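Side-chain contacts in cortical-lytic enzyme (Bacillus cereus, PDB 4S3J), which is an N-acetylglucosaminidase that breaks down partially degraded cortex peptidoglycan during spore germination, probably recognising its muramic acid delta-lactam residues: residues P301-E304 with V305-A309; Y64-S67 with Q68-V72; Q416-R419 with L420-E423; Q312-P315 with Q316-M319; D226-A229 with Y230-L234. One frame throughout, in Å; residues are numbered along the deposited sequence.

Contact 1: residues P301-E304 with V305-A309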
loop_
_atom_site.group_PDB
_atom_site.type_symbol
_atom_site.label_atom_id
_atom_site.label_comp_id
_atom_site.label_asym_id
_atom_site.label_seq_id
_atom_site.Cartn_x
_atom_site.Cartn_y
_atom_site.Cartn_z
ATOM N N PRO A 301 7.994 8.099 -10.558
ATOM C CA PRO A 301 6.688 8.076 -11.226
ATOM C C PRO A 301 5.520 8.175 -10.252
ATOM O O PRO A 301 4.514 8.808 -10.581
ATOM C CB PRO A 301 6.700 6.741 -11.958
ATOM C CG PRO A 301 8.133 6.506 -12.245
ATOM C CD PRO A 301 8.866 7.011 -11.039
ATOM N N VAL A 302 5.634 7.602 -9.062
ATOM C CA VAL A 302 4.545 7.714 -8.103
ATOM C C VAL A 302 4.338 9.188 -7.716
ATOM O O VAL A 302 3.209 9.674 -7.695
ATOM C CB VAL A 302 4.795 6.843 -6.858
ATOM C CG1 VAL A 302 3.802 7.167 -5.749
ATOM C CG2 VAL A 302 4.724 5.366 -7.226
ATOM N N LYS A 303 5.430 9.896 -7.459
ATOM C CA LYS A 303 5.365 11.328 -7.146
ATOM C C LYS A 303 4.700 12.094 -8.298
ATOM O O LYS A 303 3.874 12.977 -8.058
ATOM C CB LYS A 303 6.763 11.897 -6.848
ATOM C CG LYS A 303 6.786 13.402 -6.630
ATOM C CD LYS A 303 8.132 13.879 -6.131
ATOM C CE LYS A 303 8.120 15.394 -5.938
ATOM N NZ LYS A 303 9.426 15.844 -5.397
ATOM N N GLU A 304 5.038 11.749 -9.545
ATOM C CA GLU A 304 4.426 12.415 -10.715
ATOM C C GLU A 304 2.913 12.255 -10.721
ATOM O O GLU A 304 2.166 13.197 -11.041
ATOM C CB GLU A 304 5.001 11.869 -12.013
ATOM C CG GLU A 304 6.456 12.234 -12.271
ATOM C CD GLU A 304 6.941 11.756 -13.634
ATOM O OE1 GLU A 304 6.116 11.666 -14.568
ATOM O OE2 GLU A 304 8.147 11.463 -13.768
ATOM N N VAL A 305 2.457 11.049 -10.399
ATOM C CA VAL A 305 1.023 10.775 -10.337
ATOM C C VAL A 305 0.366 11.562 -9.202
ATOM O O VAL A 305 -0.702 12.142 -9.391
ATOM C CB VAL A 305 0.719 9.250 -10.164
ATOM C CG1 VAL A 305 -0.770 9.023 -9.911
ATOM C CG2 VAL A 305 1.149 8.469 -11.387
ATOM N N LEU A 306 0.981 11.587 -8.024
ATOM C CA LEU A 306 0.411 12.361 -6.926
ATOM C C LEU A 306 0.345 13.852 -7.266
ATOM O O LEU A 306 -0.637 14.517 -6.917
ATOM C CB LEU A 306 1.198 12.167 -5.634
ATOM C CG LEU A 306 1.162 10.733 -5.107
ATOM C CD1 LEU A 306 2.011 10.657 -3.836
ATOM C CD2 LEU A 306 -0.243 10.229 -4.835
ATOM N N GLN A 307 1.376 14.373 -7.928
ATOM C CA GLN A 307 1.382 15.784 -8.314
ATOM C C GLN A 307 0.283 16.071 -9.332
ATOM O O GLN A 307 -0.388 17.100 -9.248
ATOM C CB GLN A 307 2.734 16.188 -8.887
ATOM C CG GLN A 307 3.860 16.196 -7.875
ATOM C CD GLN A 307 5.188 16.485 -8.519
ATOM O OE1 GLN A 307 5.531 15.906 -9.545
ATOM N NE2 GLN A 307 5.929 17.406 -7.943
ATOM N N TYR A 308 0.097 15.166 -10.291
ATOM C CA TYR A 308 -0.969 15.358 -11.262
ATOM C C TYR A 308 -2.310 15.297 -10.540
ATOM O O TYR A 308 -3.166 16.144 -10.764
ATOM C CB TYR A 308 -0.933 14.324 -12.378
ATOM C CG TYR A 308 -2.197 14.405 -13.204
ATOM C CD1 TYR A 308 -2.425 15.477 -14.047
ATOM C CD2 TYR A 308 -3.179 13.454 -13.080
ATOM C CE1 TYR A 308 -3.595 15.570 -14.784
ATOM C CE2 TYR A 308 -4.363 13.529 -13.810
ATOM C CZ TYR A 308 -4.561 14.599 -14.653
ATOM O OH TYR A 308 -5.735 14.683 -15.377
ATOM N N ALA A 309 -2.479 14.324 -9.647
ATOM C CA ALA A 309 -3.743 14.188 -8.921
ATOM C C ALA A 309 -4.094 15.463 -8.133
ATOM O O ALA A 309 -5.237 15.911 -8.150
ATOM C CB ALA A 309 -3.693 12.995 -7.998
#
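Lys303 and Gln307 stand one turn apart on helix 299-312, and their side chains meet in a van der Waals contact. The lysine runs out fully extended, its CG anti to the backbone N (chi1 175°), and the amide of the glutamine leans across the aliphatic chain at a slant: Gln307 CD is 4.0 Å from Lys303 CG, and Gln307 NE2 is 3.6 Å from Lys303 CE. It is therefore the methylenes of the lysine, not its ammonium group, that meet the amide. Lower down, Gln307 CG sits 3.2 Å from Lys303 O, so the glutamine begins its course right over the preceding turn.

The apolar contacts lie on the inward side. Val302 CG1 and Leu306 CD1 only just meet, at 4.4 Å, while Leu306 CG packs 3.5 Å from Val302 O. Both residues turn to strand 318-330, where Met320 lies, and to Leu396 of helix 387-400. This is one of the outer helices of the family 18 TIM barrel, in the unit made by strand 278-281, helix 299-312 and strand 318-330. Val305 faces the first of those strands through Ile281, and its CG2 rests 3.5 Å from Pro301 O.

The hydrogen bonds are those of the alpha-helical backbone, each N-H reaching four residues back. Val305 N binds Pro301 O at 3.0 Å, and Gln307 N binds Lys303 O at 2.9 Å; Leu306 pairs likewise with Val302, and Tyr308 with Glu304. The phenol of Tyr308 leads away from this turn to a hydrogen bond with Ser257 OG.

Contact 2: residues Y64-S67 with Q68-V72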
loop_
_atom_site.group_PDB
_atom_site.type_symbol
_atom_site.label_atom_id
_atom_site.label_comp_id
_atom_site.label_asym_id
_atom_site.label_seq_id
_atom_site.Cartn_x
_atom_site.Cartn_y
_atom_site.Cartn_z
ATOM N N TYR A 64 17.850 16.044 5.663
ATOM C CA TYR A 64 16.494 16.250 5.178
ATOM C C TYR A 64 15.639 14.973 5.329
ATOM O O TYR A 64 14.521 15.024 5.863
ATOM C CB TYR A 64 16.512 16.708 3.719
ATOM C CG TYR A 64 15.122 16.845 3.159
ATOM C CD1 TYR A 64 14.346 17.955 3.446
ATOM C CD2 TYR A 64 14.578 15.843 2.371
ATOM C CE1 TYR A 64 13.059 18.065 2.941
ATOM C CE2 TYR A 64 13.311 15.944 1.874
ATOM C CZ TYR A 64 12.558 17.056 2.160
ATOM O OH TYR A 64 11.282 17.129 1.648
ATOM N N ARG A 65 16.156 13.833 4.881
ATOM C CA ARG A 65 15.396 12.580 4.973
ATOM C C ARG A 65 15.093 12.228 6.426
ATOM O O ARG A 65 13.980 11.844 6.771
ATOM C CB ARG A 65 16.138 11.412 4.312
ATOM C CG ARG A 65 15.375 10.091 4.425
ATOM C CD ARG A 65 16.170 8.906 3.874
ATOM N NE ARG A 65 15.496 7.623 4.101
ATOM C CZ ARG A 65 14.571 7.104 3.291
ATOM N NH1 ARG A 65 14.205 7.767 2.208
ATOM N NH2 ARG A 65 14.008 5.920 3.570
ATOM N N ILE A 66 16.101 12.332 7.280
ATOM C CA ILE A 66 15.916 11.951 8.668
ATOM C C ILE A 66 14.872 12.851 9.349
ATOM O O ILE A 66 14.068 12.379 10.167
ATOM C CB ILE A 66 17.276 12.000 9.411
ATOM C CG1 ILE A 66 18.242 10.988 8.791
ATOM C CG2 ILE A 66 17.091 11.774 10.918
ATOM C CD1 ILE A 66 19.707 11.247 9.136
ATOM N N SER A 67 14.892 14.143 9.027
ATOM C CA SER A 67 13.907 15.078 9.568
ATOM C C SER A 67 12.499 14.718 9.076
ATOM O O SER A 67 11.547 14.785 9.849
ATOM C CB SER A 67 14.285 16.520 9.219
ATOM O OG SER A 67 14.165 16.820 7.844
ATOM N N GLN A 68 12.373 14.326 7.817
ATOM C CA GLN A 68 11.068 13.905 7.311
ATOM C C GLN A 68 10.609 12.649 8.029
ATOM O O GLN A 68 9.467 12.553 8.466
ATOM C CB GLN A 68 11.095 13.644 5.797
ATOM C CG GLN A 68 11.191 14.887 4.941
ATOM C CD GLN A 68 9.983 15.807 5.120
ATOM O OE1 GLN A 68 8.840 15.362 5.051
ATOM N NE2 GLN A 68 10.238 17.085 5.376
ATOM N N THR A 69 11.508 11.683 8.171
ATOM C CA THR A 69 11.154 10.438 8.803
ATOM C C THR A 69 10.630 10.657 10.219
ATOM O O THR A 69 9.588 10.112 10.576
ATOM C CB THR A 69 12.363 9.477 8.847
ATOM O OG1 THR A 69 12.704 9.073 7.517
ATOM C CG2 THR A 69 12.067 8.221 9.690
ATOM N N TYR A 70 11.332 11.466 11.013
ATOM C CA TYR A 70 10.981 11.603 12.424
ATOM C C TYR A 70 10.112 12.809 12.751
ATOM O O TYR A 70 9.904 13.117 13.911
ATOM C CB TYR A 70 12.270 11.600 13.269
ATOM C CG TYR A 70 12.860 10.208 13.287
ATOM C CD1 TYR A 70 12.282 9.221 14.059
ATOM C CD2 TYR A 70 13.963 9.879 12.518
ATOM C CE1 TYR A 70 12.772 7.905 14.052
ATOM C CE2 TYR A 70 14.483 8.565 12.527
ATOM C CZ TYR A 70 13.875 7.594 13.294
ATOM O OH TYR A 70 14.371 6.297 13.301
ATOM N N ASN A 71 9.534 13.421 11.724
ATOM C CA ASN A 71 8.570 14.517 11.901
ATOM C C ASN A 71 9.108 15.670 12.734
ATOM O O ASN A 71 8.373 16.280 13.528
ATOM C CB ASN A 71 7.308 13.982 12.571
ATOM C CG ASN A 71 6.719 12.778 11.841
ATOM O OD1 ASN A 71 6.565 12.793 10.621
ATOM N ND2 ASN A 71 6.411 11.720 12.591
ATOM N N VAL A 72 10.366 16.013 12.485
ATOM C CA VAL A 72 11.071 17.102 13.174
ATOM C C VAL A 72 11.531 18.161 12.177
ATOM O O VAL A 72 12.030 17.828 11.113
ATOM C CB VAL A 72 12.294 16.567 13.959
ATOM C CG1 VAL A 72 11.867 15.577 15.010
ATOM C CG2 VAL A 72 13.280 15.930 13.049
HETATM O O HOH W 1 15.690 8.239 7.327
#
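Tyr64 and Gln68 are brought together by their torsions. The tyrosine carries its CG opposite the backbone N (chi1 176°); the glutamine's chi1 of -72° sets CG over one face of the ring, and a bend at chi2 brings the amide back beside it. The result is a CH-pi contact, Gln68 CG lying 4.0 Å from the Tyr64 ring centroid and offset toward the rim. The amide plane follows the ring loosely, tilted 28° from it.

Ser67 OG, held between its backbone N and carbonyl carbon, gives a 2.7 Å hydrogen bond to Tyr64 O. The same carbonyl accepts Gln68 N at 3.0 Å, so two donors grip it. One residue further on, Thr69 OG1 is 3.1 Å from Arg65 O, and it also pairs with Asn395 ND2. Tyr70 CD2 meets Ile66 CG2 at 4.0 Å, with Ile66 O near the ring edge.

The helix closes in a Schellman motif. Asn71 takes a positive phi, and Val72 N returns to Ser67 O at 3.1 Å while Val72 CG2 packs 3.6 Å from Ser67 CA.

This is the first helix of the second LysM domain. Ile66 and Ser67 pack on Leu77 of helix 74-80, the domain's other helix, while Arg65, Gln68 and Thr69 face helix 387-400 of the catalytic domain, where Tyr64 OH bonds Glu399 and Arg65 NH1 bonds Ser392.

Contact 3: residues Q416-R419 with L420-E423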
loop_
_atom_site.group_PDB
_atom_site.type_symbol
_atom_site.label_atom_id
_atom_site.label_comp_id
_atom_site.label_asym_id
_atom_site.label_seq_id
_atom_site.Cartn_x
_atom_site.Cartn_y
_atom_site.Cartn_z
ATOM N N GLN A 416 7.296 -5.073 9.272
ATOM C CA GLN A 416 7.887 -3.760 9.445
ATOM C C GLN A 416 6.994 -2.668 8.869
ATOM O O GLN A 416 7.009 -1.543 9.342
ATOM C CB GLN A 416 9.259 -3.691 8.794
ATOM C CG GLN A 416 10.243 -4.683 9.345
ATOM C CD GLN A 416 10.293 -5.981 8.587
ATOM O OE1 GLN A 416 9.387 -6.320 7.816
ATOM N NE2 GLN A 416 11.355 -6.740 8.814
ATOM N N ASN A 417 6.234 -2.979 7.819
ATOM C CA ASN A 417 5.348 -1.973 7.256
ATOM C C ASN A 417 4.347 -1.455 8.287
ATOM O O ASN A 417 4.126 -0.238 8.418
ATOM C CB ASN A 417 4.612 -2.543 6.038
ATOM C CG ASN A 417 3.516 -1.630 5.562
ATOM O OD1 ASN A 417 3.798 -0.543 5.038
ATOM N ND2 ASN A 417 2.263 -2.028 5.770
ATOM N N TRP A 418 3.736 -2.377 9.024
ATOM C CA TRP A 418 2.671 -2.008 9.939
ATOM C C TRP A 418 3.227 -1.289 11.170
ATOM O O TRP A 418 2.666 -0.288 11.609
ATOM C CB TRP A 418 1.865 -3.260 10.301
ATOM C CG TRP A 418 1.320 -3.889 9.045
ATOM C CD1 TRP A 418 1.739 -5.035 8.447
ATOM C CD2 TRP A 418 0.294 -3.348 8.201
ATOM N NE1 TRP A 418 1.015 -5.264 7.289
ATOM C CE2 TRP A 418 0.132 -4.234 7.113
ATOM C CE3 TRP A 418 -0.508 -2.211 8.265
ATOM C CZ2 TRP A 418 -0.808 -4.009 6.108
ATOM C CZ3 TRP A 418 -1.431 -1.994 7.263
ATOM C CH2 TRP A 418 -1.574 -2.888 6.211
ATOM N N ARG A 419 4.371 -1.741 11.668
ATOM C CA ARG A 419 5.012 -1.053 12.780
ATOM C C ARG A 419 5.451 0.352 12.365
ATOM O O ARG A 419 5.279 1.299 13.120
ATOM C CB ARG A 419 6.199 -1.852 13.311
ATOM C CG ARG A 419 6.950 -1.111 14.419
ATOM C CD ARG A 419 6.073 -0.916 15.656
ATOM N NE ARG A 419 6.765 -0.195 16.724
ATOM C CZ ARG A 419 7.533 -0.770 17.648
ATOM N NH1 ARG A 419 7.750 -2.083 17.624
ATOM N NH2 ARG A 419 8.115 -0.024 18.580
ATOM N N LEU A 420 6.033 0.499 11.181
ATOM C CA LEU A 420 6.472 1.814 10.742
ATOM C C LEU A 420 5.287 2.747 10.502
ATOM O O LEU A 420 5.392 3.949 10.700
ATOM C CB LEU A 420 7.339 1.702 9.491
ATOM C CG LEU A 420 8.743 1.145 9.738
ATOM C CD1 LEU A 420 9.391 0.850 8.401
ATOM C CD2 LEU A 420 9.573 2.092 10.571
ATOM N N LEU A 421 4.150 2.197 10.071
ATOM C CA LEU A 421 2.970 3.019 9.860
ATOM C C LEU A 421 2.588 3.733 11.162
ATOM O O LEU A 421 2.329 4.951 11.151
ATOM C CB LEU A 421 1.798 2.162 9.355
ATOM C CG LEU A 421 0.528 2.938 8.986
ATOM C CD1 LEU A 421 0.718 3.808 7.727
ATOM C CD2 LEU A 421 -0.618 1.976 8.811
ATOM N N VAL A 422 2.529 2.982 12.262
ATOM C CA VAL A 422 2.152 3.567 13.562
ATOM C C VAL A 422 3.267 4.414 14.184
ATOM O O VAL A 422 2.981 5.323 14.983
ATOM C CB VAL A 422 1.723 2.493 14.599
ATOM C CG1 VAL A 422 0.526 1.740 14.108
ATOM C CG2 VAL A 422 2.826 1.540 14.911
ATOM N N GLU A 423 4.523 4.156 13.827
ATOM C CA GLU A 423 5.615 4.997 14.307
ATOM C C GLU A 423 5.580 6.360 13.626
ATOM O O GLU A 423 5.859 7.390 14.243
ATOM C CB GLU A 423 6.966 4.335 14.040
ATOM C CG GLU A 423 7.250 3.136 14.926
ATOM C CD GLU A 423 7.454 3.499 16.395
ATOM O OE1 GLU A 423 8.085 4.543 16.693
ATOM O OE2 GLU A 423 6.972 2.737 17.250
#
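The guanidinium of Arg419 presents its edge to Glu423, whose OE2 lies in the plane of the group and takes both nitrogens of that side. Arg419 NE is 3.0 Å from Glu423 OE2, nearly straight at 161°, and Arg419 NH2 is 3.3 Å from the same Glu423 OE2. Both arrive from one face of the carboxylate, and the two planes stand 53° apart: a side-on salt bridge closed on a single oxygen. Bends at chi2 in both residues, 65° in the arginine, fold the charged ends over the turn between them.

The other flat group is the indole of Trp418. Asn417 ND2 lies 3.3 Å above its plane and over its centre, and the ring of Tyr407 also meets the indole, its plane inclined to it. Leu421 CD2 comes to Trp418 CE3 obliquely, at 4.2 Å. Tight packing on the backbone adds to this, with Leu420 CG 3.2 Å from Gln416 O.

Helix 415-424 packs on the barrel side against helix 387-400, where Leu420 and Leu421 meet Phe394, and against strand 426-427, where Leu421 and Val422 cover Ile427. Through Gln416, Arg419 and Leu420 it also meets the first LysM domain, at Ile47 of strand 45-49.

Contact 4: residues Q312-P315 with Q316-M319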
loop_
_atom_site.group_PDB
_atom_site.type_symbol
_atom_site.label_atom_id
_atom_site.label_comp_id
_atom_site.label_asym_id
_atom_site.label_seq_id
_atom_site.Cartn_x
_atom_site.Cartn_y
_atom_site.Cartn_z
ATOM N N GLN A 312 -5.800 18.210 -9.893
ATOM C CA GLN A 312 -7.167 17.928 -10.324
ATOM C C GLN A 312 -8.171 17.890 -9.181
ATOM O O GLN A 312 -9.372 17.942 -9.428
ATOM C CB GLN A 312 -7.239 16.581 -11.061
ATOM C CG GLN A 312 -6.337 16.454 -12.271
ATOM C CD GLN A 312 -6.654 17.470 -13.354
ATOM O OE1 GLN A 312 -7.726 17.443 -13.963
ATOM N NE2 GLN A 312 -5.732 18.396 -13.571
ATOM N N MET A 313 -7.692 17.716 -7.952
ATOM C CA MET A 313 -8.568 17.537 -6.792
ATOM C C MET A 313 -7.839 17.877 -5.497
ATOM O O MET A 313 -6.600 17.933 -5.466
ATOM C CB MET A 313 -9.088 16.096 -6.724
ATOM C CG MET A 313 -8.021 15.118 -6.217
ATOM S SD MET A 313 -8.565 13.397 -6.331
ATOM C CE MET A 313 -8.503 13.125 -8.105
ATOM N N PRO A 314 -8.597 18.103 -4.409
ATOM C CA PRO A 314 -7.976 18.421 -3.111
ATOM C C PRO A 314 -7.064 17.305 -2.593
ATOM O O PRO A 314 -7.420 16.131 -2.683
ATOM C CB PRO A 314 -9.170 18.613 -2.172
ATOM C CG PRO A 314 -10.346 18.847 -3.052
ATOM C CD PRO A 314 -10.069 18.126 -4.348
ATOM N N PRO A 315 -5.894 17.662 -2.045
ATOM C CA PRO A 315 -4.942 16.628 -1.628
ATOM C C PRO A 315 -5.467 15.648 -0.581
ATOM O O PRO A 315 -5.086 14.476 -0.619
ATOM C CB PRO A 315 -3.777 17.436 -1.033
ATOM C CG PRO A 315 -3.908 18.789 -1.588
ATOM C CD PRO A 315 -5.361 19.021 -1.841
ATOM N N GLN A 316 -6.336 16.112 0.318
ATOM C CA GLN A 316 -6.856 15.262 1.396
ATOM C C GLN A 316 -7.702 14.104 0.871
ATOM O O GLN A 316 -7.917 13.116 1.578
ATOM C CB GLN A 316 -7.700 16.079 2.377
ATOM C CG GLN A 316 -8.871 16.807 1.749
ATOM C CD GLN A 316 -8.534 18.222 1.314
ATOM O OE1 GLN A 316 -7.468 18.482 0.755
ATOM N NE2 GLN A 316 -9.455 19.142 1.556
ATOM N N LYS A 317 -8.215 14.231 -0.349
ATOM C CA LYS A 317 -9.028 13.175 -0.928
ATOM C C LYS A 317 -8.197 12.036 -1.523
ATOM O O LYS A 317 -8.747 11.020 -1.929
ATOM C CB LYS A 317 -9.945 13.729 -2.013
ATOM C CG LYS A 317 -10.998 14.647 -1.487
ATOM C CD LYS A 317 -12.117 14.841 -2.508
ATOM C CE LYS A 317 -13.219 15.759 -1.957
ATOM N NZ LYS A 317 -14.409 15.856 -2.847
ATOM N N ILE A 318 -6.883 12.220 -1.594
ATOM C CA ILE A 318 -6.031 11.256 -2.294
ATOM C C ILE A 318 -5.478 10.168 -1.366
ATOM O O ILE A 318 -4.781 10.468 -0.381
ATOM C CB ILE A 318 -4.855 11.965 -3.005
ATOM C CG1 ILE A 318 -5.385 12.944 -4.049
ATOM C CG2 ILE A 318 -3.926 10.927 -3.665
ATOM C CD1 ILE A 318 -4.354 13.919 -4.596
ATOM N N MET A 319 -5.797 8.916 -1.698
ATOM C CA MET A 319 -5.194 7.752 -1.060
ATOM C C MET A 319 -4.226 7.128 -2.045
ATOM O O MET A 319 -4.622 6.701 -3.127
ATOM C CB MET A 319 -6.243 6.726 -0.625
ATOM C CG MET A 319 -7.372 7.272 0.246
ATOM S SD MET A 319 -6.787 7.778 1.887
ATOM C CE MET A 319 -7.939 9.114 2.252
#
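Pro315, Gln316 and Pro314 carry most of this tight turn. Gln316 is folded back on the two prolines: its CG sits between the backbone N and the carbonyl carbon (chi1 57°), and an unusual chi2 of -92° swings the amide over the rings. Gln316 CD comes to 3.6 Å from Pro314 CB, and Gln316 OE1 touches two ring carbons, 3.4 Å from Pro314 CB and 3.4 Å from Pro315 CD. The oxygen also lies close to Pro315 N, but a proline nitrogen has no hydrogen to give, so the contact between amide and rings is one of packing.

The carbonyls of the same two prolines hold the chain in a 3-10 turn. Lys317 N bonds Pro314 O at 3.1 Å, and Ile318 N bonds Pro315 O at 3.0 Å. Both donors stand well above the carbonyl plane, by 48° in the first bond, in keeping with the tight i to i+3 return.

Behind the turn, Ile318 reaches back over it. Ile318 CG1 lies 3.9 Å from Met313 SD, the two side chains crossing at a slant, and Ile318 CB rests 3.5 Å from Pro315 O. Lys317 instead stretches out to the carbonyls of Gly273 and Val276, at the end of helix 269-275.

The whole is an alpha-to-beta connection of the TIM barrel: the chain leaves helix 299-312, turns at Pro314-Pro315, and enters strand 318-330 beside strand 278-281, on the end of a barrel opposite the one where active sites of this fold lie.

Contact 5: residues D226-A229 with Y230-L234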
loop_
_atom_site.group_PDB
_atom_site.type_symbol
_atom_site.label_atom_id
_atom_site.label_comp_id
_atom_site.label_asym_id
_atom_site.label_seq_id
_atom_site.Cartn_x
_atom_site.Cartn_y
_atom_site.Cartn_z
ATOM N N ASP A 226 -18.703 6.265 -21.854
ATOM C CA ASP A 226 -19.425 6.267 -20.586
ATOM C C ASP A 226 -18.777 7.155 -19.522
ATOM O O ASP A 226 -19.175 7.103 -18.359
ATOM C CB ASP A 226 -19.537 4.833 -20.055
ATOM C CG ASP A 226 -20.560 4.012 -20.820
ATOM O OD1 ASP A 226 -21.487 4.627 -21.390
ATOM O OD2 ASP A 226 -20.431 2.761 -20.835
ATOM N N ARG A 227 -17.790 7.957 -19.911
ATOM C CA ARG A 227 -17.111 8.852 -18.957
ATOM C C ARG A 227 -18.119 9.701 -18.181
ATOM O O ARG A 227 -18.176 9.659 -16.948
ATOM C CB ARG A 227 -16.109 9.762 -19.686
ATOM C CG ARG A 227 -15.354 10.723 -18.774
ATOM C CD ARG A 227 -14.380 11.611 -19.559
ATOM N NE ARG A 227 -15.075 12.340 -20.609
ATOM C CZ ARG A 227 -15.786 13.441 -20.413
ATOM N NH1 ARG A 227 -15.906 13.952 -19.197
ATOM N NH2 ARG A 227 -16.401 14.016 -21.441
ATOM N N GLU A 228 -18.944 10.453 -18.902
ATOM C CA GLU A 228 -19.881 11.343 -18.229
ATOM C C GLU A 228 -21.029 10.574 -17.563
ATOM O O GLU A 228 -21.519 11.008 -16.519
ATOM C CB GLU A 228 -20.422 12.388 -19.207
ATOM C CG GLU A 228 -21.418 13.343 -18.583
ATOM C CD GLU A 228 -20.876 14.063 -17.351
ATOM O OE1 GLU A 228 -19.648 14.320 -17.269
ATOM O OE2 GLU A 228 -21.699 14.356 -16.455
ATOM N N ALA A 229 -21.443 9.436 -18.140
ATOM C CA ALA A 229 -22.461 8.587 -17.511
ATOM C C ALA A 229 -21.963 8.032 -16.162
ATOM O O ALA A 229 -22.740 7.862 -15.221
ATOM C CB ALA A 229 -22.879 7.445 -18.454
ATOM N N TYR A 230 -20.669 7.744 -16.066
ATOM C CA TYR A 230 -20.084 7.302 -14.802
ATOM C C TYR A 230 -20.110 8.467 -13.797
ATOM O O TYR A 230 -20.491 8.293 -12.638
ATOM C CB TYR A 230 -18.647 6.799 -15.014
ATOM C CG TYR A 230 -17.996 6.089 -13.834
ATOM C CD1 TYR A 230 -18.729 5.690 -12.718
ATOM C CD2 TYR A 230 -16.640 5.824 -13.841
ATOM C CE1 TYR A 230 -18.120 5.039 -11.647
ATOM C CE2 TYR A 230 -16.016 5.176 -12.762
ATOM C CZ TYR A 230 -16.770 4.783 -11.677
ATOM O OH TYR A 230 -16.183 4.143 -10.612
ATOM N N ASN A 231 -19.707 9.651 -14.244
ATOM C CA ASN A 231 -19.803 10.842 -13.394
ATOM C C ASN A 231 -21.222 11.051 -12.880
ATOM O O ASN A 231 -21.425 11.294 -11.694
ATOM C CB ASN A 231 -19.332 12.104 -14.130
ATOM C CG ASN A 231 -17.875 12.057 -14.496
ATOM O OD1 ASN A 231 -17.089 11.346 -13.866
ATOM N ND2 ASN A 231 -17.492 12.827 -15.513
ATOM N N ARG A 232 -22.217 10.926 -13.761
ATOM C CA ARG A 232 -23.610 11.095 -13.344
ATOM C C ARG A 232 -24.036 10.025 -12.359
ATOM O O ARG A 232 -24.761 10.306 -11.412
ATOM C CB ARG A 232 -24.569 11.074 -14.536
ATOM C CG ARG A 232 -24.463 12.227 -15.493
ATOM C CD ARG A 232 -25.716 12.293 -16.343
ATOM N NE ARG A 232 -25.864 11.095 -17.171
ATOM C CZ ARG A 232 -25.338 10.948 -18.384
ATOM N NH1 ARG A 232 -24.635 11.936 -18.929
ATOM N NH2 ARG A 232 -25.522 9.817 -19.060
ATOM N N PHE A 233 -23.615 8.782 -12.590
ATOM C CA PHE A 233 -23.915 7.728 -11.639
ATOM C C PHE A 233 -23.343 8.070 -10.261
ATOM O O PHE A 233 -24.025 7.928 -9.250
ATOM C CB PHE A 233 -23.363 6.383 -12.129
ATOM C CG PHE A 233 -23.408 5.297 -11.097
ATOM C CD1 PHE A 233 -24.615 4.775 -10.672
ATOM C CD2 PHE A 233 -22.232 4.779 -10.562
ATOM C CE1 PHE A 233 -24.661 3.767 -9.728
ATOM C CE2 PHE A 233 -22.274 3.763 -9.619
ATOM C CZ PHE A 233 -23.486 3.260 -9.203
ATOM N N LEU A 234 -22.095 8.522 -10.217
ATOM C CA LEU A 234 -21.482 8.838 -8.935
ATOM C C LEU A 234 -22.232 9.981 -8.254
ATOM O O LEU A 234 -22.465 9.916 -7.042
ATOM C CB LEU A 234 -20.004 9.175 -9.113
ATOM C CG LEU A 234 -19.121 7.986 -9.531
ATOM C CD1 LEU A 234 -17.760 8.523 -9.896
ATOM C CD2 LEU A 234 -19.016 6.917 -8.433
#
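Arg232 lies back over the turn formed by Glu228 and Ala229, and meets it at several points along its length. Its CB is 3.6 Å from Glu228 O. Arg232 CG comes closer to that carbonyl, 3.3 Å from Glu228 O, and is 3.6 Å from the carboxylate oxygen Glu228 OE2. A bend at chi3 (-63°) then turns the guanidinium down so that one face looks onto the backbone: Arg232 CZ is 3.8 Å from Ala229 CA, with Glu228 O under the rim of the same face. At the tip the two nitrogens part. Arg232 NH1 lies 3.5 Å from Glu228 CG, and Arg232 NH2 lies 3.6 Å from Ala229 CB. The opposite charges stay beyond a salt bridge, Glu228 OE2 being 4.5 Å from Arg232 NH1; that oxygen pairs instead with Arg235.

The other carboxylate oxygen is used within the turn. Asn231 ND2 sends a nearly straight hydrogen bond (170°) to Glu228 OE1 at 3.2 Å, arriving above the carboxylate plane, with the amide plane turned 69° against it.

Helix 227-240 follows strand 214-218 on the outside of the TIM barrel, and the Tyr230 side chain lies near that of Glu220, the probable proton donor. Phe233 meets Phe217 of that strand edge-to-face, Ala229 and Tyr230 pack on Leu190 of helix 183-191, and Asn231 and Leu234 touch Gln272 of helix 269-275.

Along the chain the order is contact 2, contact 5, contact 1, contact 4, contact 3. Contact 2 belongs to the second LysM domain; contacts 5, 1 and 4 belong to the family 18 barrel. Contacts 1 and 4 are neighbours, their centres 11 Å apart, because helix 299-312 leads through a short turn into strand 318-330, and Ile318 packs on Leu306 and Ala309. Contacts 2 and 3 have centres about 15 Å apart without touching, and both border helix 387-400, where LysM and catalytic parts join. Contact 5 is remote, its centre about 42 Å from that of contact 2, so the helix beside the probable catalytic site stands far from this LysM helix.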